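Local atomic coordinates of Serine/threonine protein kinase (PDB entry 4ESQ), a protein that probably phosphorylates serine and threonine residues of proteins as a membrane receptor kinase, of which this chain is the extracellular sensor domain. Residues Ala22-Ser27 / Tyr174-Gln179; Tyr127-Ala132 / Trp153-Ala158. All blocks are in the same frame, centred on the assembly; numbering follows the deposited sequence.

Contact 1 of 2, residues Ala22-Ser27 / Tyr174-Gln179; sequences AVMGSS and YQITNQ
Val23 and Gln179 bring the two backbones closest, with 6.2 Å between their CA atoms, where the last turn of helix 17-24 meets the start of helix 179-192. Gly25, with its positive phi, takes the chain out of the first helix; Asn178 is the N-cap residue of the second. Gln179 carries the contact. Its CB is touched by two neighbours: Met24 SD comes within 3.6 Å, and Val23 CG1 also reaches it, the valine and glutamine side chains sliding past each other in opposite directions. Met24 is bent at chi2 (-47°) and chi3 (-69°), which lays its sulfur across the glutamine stem and leaves CE 4.1 Å from Ile176 CD1. The stem of Gln179 bends in turn at chi2 (88°), and its amide curls back over its own loop. There NE2 donates to Gln175 O at 3.0 Å, approaching from above the carbonyl plane, while OE1 receives Thr177 N at 2.8 Å on a lone pair. Held at both ends, the amide has a fixed rotation. The other N-H of NE2 is shared by two waters, one that donates to Val23 O and a second, more weakly bonded to NE2, that donates to Met24 O, so the polar link is solvent-mediated. Beyond the contact, Val23 packs along helix 179-192 on Gln182, Ile183 and Lys186, and Met24 rests on His84 and Val86 of strand 84-92.

Contact 2 of 2, residues Tyr127-Ala132 / Trp153-Ala158; sequences YRWTFA and WECQRA
Trp129 faces Trp153 and Cys155 across an intervening strand: strands 125-131 and 154-162 run in the same general direction, both antiparallel to 141-147 between them, and their nearest CA atoms, of Trp129 and Glu154, are 8.8 Å apart. The far end of the Trp129 indole bridges this gap. Its CG is anti to the carbonyl carbon (chi1 -72°), and from there the six-membered ring reaches out toward the second segment. CH2 meets Trp153 CD1 at 3.9 Å, arriving in the plane of the Trp153 ring, at its edge. The two indoles lie side by side and point the same way, but they do not stack face to face. CZ3 of the same ring touches Cys155 SG, also at 3.9 Å. The sulfur lies 4.9 Å from the centroid of the six-membered ring and 65° off its normal, an oblique sulfur-aromatic contact. That sulfur belongs to the disulfide with Cys172, so the tryptophan leans on a cystine tying strand 154-162 to strand 165-173. Trp129 also packs on Asp145 and Gln147 of the middle strand, while Tyr174 meets Trp153 edge to face. A buffer molecule, probably from the crystallisation liquor, sits about 4 Å from the Trp153 side chain, and a terbium ion is about 7 Å from it. Trp129 and Cys155, with Trp153 just ahead of its strand, lie on one face of the antiparallel sheet of the PknH-like extracellular domain; the molecule bound beside Trp153 is consistent with a pocket there, possibly part of the domain's binding cleft.

How the contacts relate
The centres of the two contacts lie 15 Å apart, within one PknH-like extracellular domain. Along the chain contact 2 is nested inside contact 1: residues 22-27 come first, then the strand segments 127-132 and 153-158, and finally 174-179, which follows the strand paired with 154-162. The contacts meet through strand 154-162. Gln156 NE2 lies 2.9 Å from Asn178 OD1, a probable hydrogen bond, and Ile176 CG1 packs against Glu154 O. Gln156 and Cys155 are consecutive in this strand and serve opposite faces of the sheet, so helix 179-192 begins against one face while Trp129 and the disulfide occupy the other.

Contact 1 of 2, residues Ala22-Ser27 / Tyr174-Gln179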
ATOM      1  N   ALA A  22      15.331   2.575   7.387  1.00 13.34           N
ATOM      2  CA  ALA A  22      16.230   3.278   6.480  1.00 12.46           C
ATOM      3  C   ALA A  22      15.466   4.115   5.463  1.00 14.57           C
ATOM      4  O   ALA A  22      15.854   5.242   5.159  1.00 13.82           O
ATOM      5  CB  ALA A  22      17.154   2.283   5.769  1.00 11.59           C
ATOM      6  N   VAL A  23      14.377   3.572   4.933  1.00 12.39           N
ATOM      7  CA  VAL A  23      13.598   4.324   3.957  1.00 13.03           C
ATOM      8  C   VAL A  23      12.922   5.512   4.638  1.00 10.51           C
ATOM      9  O   VAL A  23      12.909   6.630   4.105  1.00 14.67           O
ATOM     10  CB  VAL A  23      12.546   3.442   3.245  1.00 12.66           C
ATOM     11  CG1 VAL A  23      11.535   4.316   2.478  1.00 18.40           C
ATOM     12  CG2 VAL A  23      13.225   2.447   2.310  1.00 14.49           C
ATOM     13  N   MET A  24      12.388   5.279   5.829  1.00 12.15           N
ATOM     14  CA  MET A  24      11.545   6.274   6.489  1.00 11.32           C
ATOM     15  C   MET A  24      12.327   7.346   7.252  1.00 13.94           C
ATOM     16  O   MET A  24      11.758   8.361   7.654  1.00 14.81           O
ATOM     17  CB  MET A  24      10.532   5.607   7.433  1.00 11.68           C
ATOM     18  CG  MET A  24       9.474   4.741   6.738  1.00 12.22           C
ATOM     19  SD  MET A  24       8.677   5.519   5.310  1.00 13.31           S
ATOM     20  CE  MET A  24       7.734   6.806   6.116  1.00 14.81           C
ATOM     21  N   GLY A  25      13.622   7.127   7.459  1.00 12.09           N
ATOM     22  CA  GLY A  25      14.405   8.080   8.222  1.00 10.59           C
ATOM     23  C   GLY A  25      14.220   7.909   9.717  1.00 14.38           C
ATOM     24  O   GLY A  25      14.219   8.882  10.474  1.00 16.05           O
ATOM     25  N   SER A  26      14.067   6.662  10.145  1.00 14.10           N
ATOM     26  CA  SER A  26      13.865   6.337  11.553  1.00 14.15           C
ATOM     27  C   SER A  26      14.906   5.328  12.022  1.00 14.53           C
ATOM     28  O   SER A  26      15.622   4.749  11.213  1.00 14.79           O
ATOM     29  CB  SER A  26      12.457   5.756  11.749  1.00 13.70           C
ATOM     30  OG  SER A  26      12.192   5.465  13.109  1.00 16.62           O
ATOM     31  N   SER A  27      14.982   5.118  13.333  1.00 15.98           N
ATOM     32  CA  SER A  27      15.818   4.070  13.906  1.00 15.46           C
ATOM     33  C   SER A  27      15.026   3.249  14.917  1.00 17.80           C
ATOM     34  O   SER A  27      15.602   2.442  15.646  1.00 20.36           O
ATOM     35  CB  SER A  27      17.034   4.677  14.627  1.00 23.69           C
ATOM     36  OG  SER A  27      17.967   5.230  13.713  1.00 30.49           O
ATOM     37  N   TYR A 174       5.348  13.101   8.111  1.00 14.24           N
ATOM     38  CA  TYR A 174       5.263  14.542   7.891  1.00 14.65           C
ATOM     39  C   TYR A 174       6.138  15.019   6.729  1.00 14.58           C
ATOM     40  O   TYR A 174       5.992  16.156   6.269  1.00 15.96           O
ATOM     41  CB  TYR A 174       5.666  15.300   9.153  1.00 16.10           C
ATOM     42  CG  TYR A 174       4.698  15.162  10.295  1.00 15.41           C
ATOM     43  CD1 TYR A 174       3.584  15.988  10.384  1.00 19.26           C
ATOM     44  CD2 TYR A 174       4.899  14.218  11.293  1.00 16.35           C
ATOM     45  CE1 TYR A 174       2.690  15.872  11.430  1.00 19.29           C
ATOM     46  CE2 TYR A 174       4.006  14.099  12.349  1.00 15.78           C
ATOM     47  CZ  TYR A 174       2.907  14.931  12.407  1.00 22.39           C
ATOM     48  OH  TYR A 174       2.008  14.830  13.444  1.00 27.78           O
ATOM     49  N   GLN A 175       7.043  14.162   6.269  1.00 14.08           N
ATOM     50  CA  GLN A 175       8.001  14.518   5.225  1.00 14.49           C
ATOM     51  C   GLN A 175       7.973  13.528   4.081  1.00 14.33           C
ATOM     52  O   GLN A 175       9.018  13.017   3.673  1.00 17.83           O
ATOM     53  CB  GLN A 175       9.427  14.549   5.786  1.00 19.44           C
ATOM     54  CG  GLN A 175       9.761  15.768   6.601  1.00 25.58           C
ATOM     55  CD  GLN A 175      11.205  15.767   7.073  1.00 27.02           C
ATOM     56  OE1 GLN A 175      11.733  14.742   7.493  1.00 32.46           O
ATOM     57  NE2 GLN A 175      11.850  16.921   7.005  1.00 35.06           N
ATOM     58  N   ILE A 176       6.782  13.251   3.569  1.00 12.95           N
ATOM     59  CA  ILE A 176       6.627  12.271   2.509  1.00 12.57           C
ATOM     60  C   ILE A 176       6.973  12.855   1.145  1.00 15.52           C
ATOM     61  O   ILE A 176       6.501  13.935   0.785  1.00 17.84           O
ATOM     62  CB  ILE A 176       5.183  11.721   2.478  1.00 13.61           C
ATOM     63  CG1 ILE A 176       4.877  10.922   3.753  1.00 15.94           C
ATOM     64  CG2 ILE A 176       4.953  10.876   1.232  1.00 15.46           C
ATOM     65  CD1 ILE A 176       5.767   9.709   3.970  1.00 17.02           C
ATOM     66  N   THR A 177       7.809  12.139   0.394  1.00 15.07           N
ATOM     67  CA  THR A 177       8.034  12.456  -1.008  1.00 17.63           C
ATOM     68  C   THR A 177       7.863  11.218  -1.869  1.00 13.57           C
ATOM     69  O   THR A 177       6.963  11.166  -2.691  1.00 16.89           O
ATOM     70  CB  THR A 177       9.412  13.087  -1.271  1.00 19.81           C
ATOM     71  OG1 THR A 177      10.432  12.298  -0.654  1.00 23.15           O
ATOM     72  CG2 THR A 177       9.458  14.515  -0.717  1.00 20.81           C
ATOM     73  N   ASN A 178       8.715  10.218  -1.673  1.00 15.40           N
ATOM     74  CA  ASN A 178       8.592   8.987  -2.452  1.00 14.25           C
ATOM     75  C   ASN A 178       8.923   7.719  -1.655  1.00 13.55           C
ATOM     76  O   ASN A 178       9.388   6.730  -2.222  1.00 11.62           O
ATOM     77  CB  ASN A 178       9.458   9.065  -3.722  1.00 15.57           C
ATOM     78  CG  ASN A 178       9.120   7.983  -4.738  1.00 17.67           C
ATOM     79  OD1 ASN A 178       7.948   7.701  -5.001  1.00 17.57           O
ATOM     80  ND2 ASN A 178      10.153   7.371  -5.321  1.00 20.65           N
ATOM     81  N   GLN A 179       8.671   7.731  -0.349  1.00 12.65           N
ATOM     82  CA  GLN A 179       9.006   6.574   0.483  1.00 12.95           C
ATOM     83  C   GLN A 179       8.273   5.284   0.072  1.00 13.05           C
ATOM     84  O   GLN A 179       8.845   4.191   0.110  1.00 10.46           O
ATOM     85  CB  GLN A 179       8.755   6.871   1.965  1.00 12.34           C
ATOM     86  CG  GLN A 179       9.743   7.864   2.594  1.00 11.26           C
ATOM     87  CD  GLN A 179       9.305   9.311   2.437  1.00 13.56           C
ATOM     88  OE1 GLN A 179       8.531   9.646   1.538  1.00 14.86           O
ATOM     89  NE2 GLN A 179       9.800  10.177   3.316  1.00 16.14           N
TER
HETATM   90  O   HOH W   1      12.692   9.280   4.393  1.00 19.49           O
HETATM   91  O   HOH W   2      10.435  10.301   6.437  1.00 20.16           O

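Contact 2 of 2, residues Tyr127-Ala132 / Trp153-Ala158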
ATOM      1  N   TYR A 127     -12.815  12.245   8.561  1.00 19.69           N
ATOM      2  CA  TYR A 127     -11.736  13.135   8.166  1.00 22.21           C
ATOM      3  C   TYR A 127     -11.656  13.268   6.653  1.00 18.39           C
ATOM      4  O   TYR A 127     -12.113  12.402   5.923  1.00 17.44           O
ATOM      5  CB  TYR A 127     -10.403  12.667   8.752  1.00 24.09           C
ATOM      6  CG  TYR A 127     -10.332  12.828  10.254  1.00 29.88           C
ATOM      7  CD1 TYR A 127      -9.991  14.049  10.823  1.00 32.81           C
ATOM      8  CD2 TYR A 127     -10.621  11.765  11.104  1.00 32.70           C
ATOM      9  CE1 TYR A 127      -9.928  14.208  12.197  1.00 38.56           C
ATOM     10  CE2 TYR A 127     -10.563  11.915  12.482  1.00 31.02           C
ATOM     11  CZ  TYR A 127     -10.214  13.139  13.022  1.00 37.87           C
ATOM     12  OH  TYR A 127     -10.153  13.301  14.391  1.00 46.12           O
ATOM     13  N   ARG A 128     -11.103  14.382   6.192  1.00 17.71           N
ATOM     14  CA  ARG A 128     -11.014  14.622   4.765  1.00 14.95           C
ATOM     15  C   ARG A 128      -9.575  14.415   4.308  1.00 18.08           C
ATOM     16  O   ARG A 128      -8.639  14.766   5.019  1.00 17.70           O
ATOM     17  CB  ARG A 128     -11.530  16.025   4.430  1.00 19.35           C
ATOM     18  CG  ARG A 128     -13.026  16.176   4.723  1.00 21.05           C
ATOM     19  CD  ARG A 128     -13.499  17.609   4.581  1.00 22.31           C
ATOM     20  NE  ARG A 128     -13.317  18.113   3.226  1.00 19.58           N
ATOM     21  CZ  ARG A 128     -14.215  17.985   2.258  1.00 19.76           C
ATOM     22  NH1 ARG A 128     -15.371  17.377   2.498  1.00 20.80           N
ATOM     23  NH2 ARG A 128     -13.962  18.475   1.054  1.00 24.13           N
ATOM     24  N   TRP A 129      -9.415  13.817   3.133  1.00 15.03           N
ATOM     25  CA  TRP A 129      -8.093  13.567   2.563  1.00 12.81           C
ATOM     26  C   TRP A 129      -8.061  14.048   1.122  1.00 14.05           C
ATOM     27  O   TRP A 129      -9.007  13.814   0.370  1.00 15.22           O
ATOM     28  CB  TRP A 129      -7.766  12.078   2.591  1.00 14.17           C
ATOM     29  CG  TRP A 129      -7.482  11.526   3.944  1.00 16.80           C
ATOM     30  CD1 TRP A 129      -8.397  11.219   4.918  1.00 22.91           C
ATOM     31  CD2 TRP A 129      -6.195  11.177   4.477  1.00 19.82           C
ATOM     32  NE1 TRP A 129      -7.753  10.708   6.027  1.00 22.06           N
ATOM     33  CE2 TRP A 129      -6.404  10.674   5.779  1.00 25.93           C
ATOM     34  CE3 TRP A 129      -4.886  11.243   3.977  1.00 18.03           C
ATOM     35  CZ2 TRP A 129      -5.351  10.242   6.590  1.00 23.83           C
ATOM     36  CZ3 TRP A 129      -3.841  10.816   4.790  1.00 19.00           C
ATOM     37  CH2 TRP A 129      -4.083  10.322   6.078  1.00 21.75           C
ATOM     38  N   THR A 130      -6.960  14.694   0.735  1.00 13.32           N
ATOM     39  CA  THR A 130      -6.826  15.255  -0.608  1.00 12.12           C
ATOM     40  C   THR A 130      -5.768  14.495  -1.414  1.00 14.60           C
ATOM     41  O   THR A 130      -4.638  14.370  -0.961  1.00 16.98           O
ATOM     42  CB  THR A 130      -6.401  16.735  -0.535  1.00 15.83           C
ATOM     43  OG1 THR A 130      -7.336  17.474   0.265  1.00 18.66           O
ATOM     44  CG2 THR A 130      -6.342  17.332  -1.919  1.00 22.08           C
ATOM     45  N   PHE A 131      -6.139  13.999  -2.597  1.00 13.12           N
ATOM     46  CA  PHE A 131      -5.194  13.296  -3.470  1.00 10.47           C
ATOM     47  C   PHE A 131      -4.456  14.267  -4.392  1.00 17.42           C
ATOM     48  O   PHE A 131      -5.053  15.208  -4.927  1.00 13.15           O
ATOM     49  CB  PHE A 131      -5.918  12.277  -4.342  1.00 12.25           C
ATOM     50  CG  PHE A 131      -6.510  11.143  -3.578  1.00 13.16           C
ATOM     51  CD1 PHE A 131      -5.708  10.090  -3.160  1.00 12.15           C
ATOM     52  CD2 PHE A 131      -7.861  11.115  -3.291  1.00 18.22           C
ATOM     53  CE1 PHE A 131      -6.252   9.021  -2.448  1.00 17.60           C
ATOM     54  CE2 PHE A 131      -8.413  10.045  -2.588  1.00 21.95           C
ATOM     55  CZ  PHE A 131      -7.603   9.008  -2.167  1.00 15.45           C
ATOM     56  N   ALA A 132      -3.165  14.013  -4.586  1.00 15.12           N
ATOM     57  CA  ALA A 132      -2.400  14.682  -5.631  1.00 16.45           C
ATOM     58  C   ALA A 132      -2.659  13.962  -6.952  1.00 15.03           C
ATOM     59  O   ALA A 132      -3.630  13.211  -7.078  1.00 13.67           O
ATOM     60  CB  ALA A 132      -0.920  14.670  -5.283  1.00 16.70           C
ATOM     61  N   TRP A 153       0.303  15.922   8.002  1.00 14.87           N
ATOM     62  CA  TRP A 153       0.396  14.460   7.876  1.00 11.87           C
ATOM     63  C   TRP A 153      -0.029  14.037   6.479  1.00 14.77           C
ATOM     64  O   TRP A 153      -1.065  14.482   5.979  1.00 14.84           O
ATOM     65  CB  TRP A 153      -0.496  13.776   8.926  1.00 15.14           C
ATOM     66  CG  TRP A 153      -0.362  12.271   8.994  1.00 15.69           C
ATOM     67  CD1 TRP A 153      -1.223  11.346   8.478  1.00 18.54           C
ATOM     68  CD2 TRP A 153       0.702  11.525   9.605  1.00 15.02           C
ATOM     69  NE1 TRP A 153      -0.772  10.074   8.741  1.00 16.74           N
ATOM     70  CE2 TRP A 153       0.413  10.157   9.424  1.00 18.24           C
ATOM     71  CE3 TRP A 153       1.872  11.883  10.287  1.00 16.47           C
ATOM     72  CZ2 TRP A 153       1.247   9.146   9.906  1.00 19.51           C
ATOM     73  CZ3 TRP A 153       2.694  10.881  10.768  1.00 15.08           C
ATOM     74  CH2 TRP A 153       2.382   9.529  10.572  1.00 15.30           C
ATOM     75  N   GLU A 154       0.764  13.173   5.848  1.00 12.57           N
ATOM     76  CA  GLU A 154       0.466  12.723   4.492  1.00 13.10           C
ATOM     77  C   GLU A 154       0.795  11.256   4.334  1.00 13.31           C
ATOM     78  O   GLU A 154       1.511  10.698   5.151  1.00 10.08           O
ATOM     79  CB  GLU A 154       1.277  13.526   3.470  1.00 16.41           C
ATOM     80  CG  GLU A 154       0.899  14.990   3.386  1.00 18.55           C
ATOM     81  CD  GLU A 154       1.698  15.728   2.328  1.00 24.77           C
ATOM     82  OE1 GLU A 154       2.938  15.819   2.478  1.00 29.90           O
ATOM     83  OE2 GLU A 154       1.087  16.215   1.351  1.00 24.27           O
ATOM     84  N   CYS A 155       0.257  10.632   3.290  1.00 11.40           N
ATOM     85  CA  CYS A 155       0.619   9.252   2.964  1.00 10.61           C
ATOM     86  C   CYS A 155       0.928   9.166   1.488  1.00 14.23           C
ATOM     87  O   CYS A 155       0.289   9.831   0.679  1.00 16.70           O
ATOM     88  CB  CYS A 155      -0.517   8.286   3.286  1.00 16.02           C
ATOM     89  SG  CYS A 155      -0.943   8.152   5.027  1.00 15.62           S
ATOM     90  N   GLN A 156       1.916   8.356   1.127  1.00 11.38           N
ATOM     91  CA  GLN A 156       2.062   7.982  -0.273  1.00 11.70           C
ATOM     92  C   GLN A 156       1.642   6.536  -0.455  1.00 12.92           C
ATOM     93  O   GLN A 156       2.091   5.646   0.282  1.00 10.69           O
ATOM     94  CB  GLN A 156       3.490   8.164  -0.783  1.00 13.66           C
ATOM     95  CG  GLN A 156       3.598   7.921  -2.297  1.00 12.46           C
ATOM     96  CD  GLN A 156       5.028   7.817  -2.791  1.00 13.36           C
ATOM     97  OE1 GLN A 156       5.875   7.223  -2.129  1.00 13.10           O
ATOM     98  NE2 GLN A 156       5.300   8.389  -3.968  1.00 13.15           N
ATOM     99  N   ARG A 157       0.751   6.314  -1.418  1.00 12.47           N
ATOM    100  CA  ARG A 157       0.380   4.966  -1.827  1.00 13.06           C
ATOM    101  C   ARG A 157       1.267   4.561  -2.999  1.00 11.37           C
ATOM    102  O   ARG A 157       1.548   5.373  -3.886  1.00 12.27           O
ATOM    103  CB  ARG A 157      -1.094   4.917  -2.254  1.00 13.12           C
ATOM    104  CG  ARG A 157      -2.098   5.041  -1.106  1.00 12.14           C
ATOM    105  CD  ARG A 157      -2.242   3.739  -0.334  1.00 16.35           C
ATOM    106  NE  ARG A 157      -3.046   2.732  -1.030  1.00 16.41           N
ATOM    107  CZ  ARG A 157      -2.562   1.616  -1.564  1.00 11.90           C
ATOM    108  NH1 ARG A 157      -1.251   1.360  -1.513  1.00 12.66           N
ATOM    109  NH2 ARG A 157      -3.381   0.752  -2.158  1.00 11.31           N
ATOM    110  N   ALA A 158       1.720   3.313  -3.007  1.00 10.04           N
ATOM    111  CA  ALA A 158       2.429   2.798  -4.174  1.00 10.64           C
ATOM    112  C   ALA A 158       1.960   1.385  -4.444  1.00 10.19           C
ATOM    113  O   ALA A 158       1.788   0.590  -3.519  1.00 12.78           O
ATOM    114  CB  ALA A 158       3.929   2.818  -3.954  1.00 12.18           C
TER